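Local coordinates for kallistatin (Homo sapiens, PDB 6F4V), which inhibits the serine protease tissue kallikrein as a secreted serpin, forming a stable equimolar complex while being cleaved at its own reactive site, at residues 107-110 / 111-115. Numbering follows the deposited sequence.
Sequences AKFL and NDTMA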
loop_
_atom_site.group_PDB
_atom_site.type_symbol
_atom_site.label_atom_id
_atom_site.label_comp_id
_atom_site.label_asym_id
_atom_site.label_seq_id
_atom_site.Cartn_x
_atom_site.Cartn_y
_atom_site.Cartn_z
ATOM N N ALA A 107 10.184 -11.545 -25.835
ATOM C CA ALA A 107 9.703 -12.754 -25.152
ATOM C C ALA A 107 10.307 -12.919 -23.742
ATOM O O ALA A 107 9.645 -13.424 -22.842
ATOM C CB ALA A 107 9.991 -13.997 -25.990
ATOM N N LYS A 108 11.553 -12.498 -23.566
ATOM C CA LYS A 108 12.213 -12.588 -22.264
ATOM C C LYS A 108 11.487 -11.773 -21.199
ATOM O O LYS A 108 11.242 -12.249 -20.100
ATOM C CB LYS A 108 13.656 -12.115 -22.364
ATOM C CG LYS A 108 14.472 -12.321 -21.101
ATOM C CD LYS A 108 15.832 -11.638 -21.218
ATOM C CE LYS A 108 16.819 -12.233 -20.214
ATOM N NZ LYS A 108 16.263 -12.293 -18.830
ATOM N N PHE A 109 11.153 -10.535 -21.548
ATOM C CA PHE A 109 10.393 -9.678 -20.650
ATOM C C PHE A 109 9.050 -10.296 -20.311
ATOM O O PHE A 109 8.674 -10.397 -19.133
ATOM C CB PHE A 109 10.214 -8.298 -21.297
ATOM C CG PHE A 109 9.294 -7.392 -20.550
ATOM C CD1 PHE A 109 9.649 -6.894 -19.289
ATOM C CD2 PHE A 109 8.047 -7.029 -21.088
ATOM C CE1 PHE A 109 8.796 -6.051 -18.591
ATOM C CE2 PHE A 109 7.196 -6.192 -20.379
ATOM C CZ PHE A 109 7.569 -5.701 -19.137
ATOM N N LEU A 110 8.324 -10.741 -21.336
ATOM C CA LEU A 110 7.010 -11.312 -21.092
ATOM C C LEU A 110 7.128 -12.573 -20.211
ATOM O O LEU A 110 6.398 -12.714 -19.245
ATOM C CB LEU A 110 6.284 -11.619 -22.397
ATOM C CG LEU A 110 5.983 -10.435 -23.325
ATOM C CD1 LEU A 110 5.219 -10.945 -24.548
ATOM C CD2 LEU A 110 5.181 -9.366 -22.596
ATOM N N ASN A 111 8.083 -13.436 -20.542
ATOM C CA ASN A 111 8.331 -14.670 -19.788
ATOM C C ASN A 111 8.674 -14.385 -18.298
ATOM O O ASN A 111 8.113 -15.014 -17.402
ATOM C CB ASN A 111 9.462 -15.467 -20.450
ATOM C CG ASN A 111 9.673 -16.831 -19.809
ATOM O OD1 ASN A 111 8.704 -17.511 -19.468
ATOM N ND2 ASN A 111 10.941 -17.249 -19.658
ATOM N N ASP A 112 9.592 -13.448 -18.068
ATOM C CA ASP A 112 10.006 -13.044 -16.705
ATOM C C ASP A 112 8.820 -12.498 -15.893
ATOM O O ASP A 112 8.644 -12.873 -14.726
ATOM C CB ASP A 112 11.125 -11.981 -16.733
ATOM C CG ASP A 112 12.493 -12.514 -17.213
ATOM O OD1 ASP A 112 12.690 -13.722 -17.374
ATOM O OD2 ASP A 112 13.391 -11.667 -17.430
ATOM N N THR A 113 7.988 -11.635 -16.493
ATOM C CA THR A 113 6.842 -11.090 -15.748
ATOM C C THR A 113 5.820 -12.170 -15.372
ATOM O O THR A 113 5.219 -12.133 -14.288
ATOM C CB THR A 113 6.097 -9.950 -16.472
ATOM O OG1 THR A 113 5.525 -10.427 -17.701
ATOM C CG2 THR A 113 7.031 -8.775 -16.730
ATOM N N MET A 114 5.617 -13.125 -16.271
ATOM C CA MET A 114 4.731 -14.245 -15.976
ATOM C C MET A 114 5.343 -15.176 -14.917
ATOM O O MET A 114 4.668 -15.564 -13.990
ATOM C CB MET A 114 4.412 -15.017 -17.259
ATOM C CG MET A 114 3.403 -14.295 -18.131
ATOM S SD MET A 114 3.031 -15.169 -19.678
ATOM C CE MET A 114 4.374 -14.612 -20.687
ATOM N N ALA A 115 6.618 -15.519 -15.062
ATOM C CA ALA A 115 7.288 -16.429 -14.116
ATOM C C ALA A 115 7.349 -15.839 -12.690
ATOM O O ALA A 115 7.020 -16.517 -11.720
ATOM C CB ALA A 115 8.683 -16.770 -14.624
#
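Ala107 O accepts from Asn111 N at 2.8 Å, the first of five successive i to i+4 bonds, the last from Ala115 N to Asn111 O, that wind residues 107-115 into an alpha-helix. This helix, 107-117, is the connecting one of a beta-alpha-beta unit in the serpin fold, running between strand 89-100 and edge strand 120-124 of the large mixed sheet. At Lys108 the backbone carbonyl binds Asp112 N, and the side chain repeats the same i to i+4 spacing with a salt bridge. The lysine chain is extended as far as CE and then turns at chi4 (-50°), which swings NZ back to Asp112 OD2 at 3.3 Å; as a hydrogen bond this is weak, so the pairing is probably mostly electrostatic.

Phe109 is on the buried side of the helix. Its side chain touches Leu97 of strand 89-100, as does that of Thr113, and Thr113 CG2 lies over one face of the Phe109 ring, displaced toward the rim and nearest CE1 at 3.7 Å. The methyl is 4.1 Å from the ring centroid and makes a CH-pi contact, while Thr113 N bonds Phe109 O in the regular helical pattern.

The Leu110 side chain touches Phe105, Leu97 and Leu99, and its carbonyl oxygen takes two bonds. Met114 N supplies the regular helical one at 3.1 Å; the other comes from Thr113 OG1, which chi1 of 63° folds back onto the preceding turn, giving the hydroxyl of this buried residue an acceptor, with Thr113 OG1 2.9 Å from Leu110 O. The Met114 chain bends near its end, bringing its terminal methyl CE back over the same turn, 3.1 Å from Leu110 O and 3.9 Å from Leu110 CB.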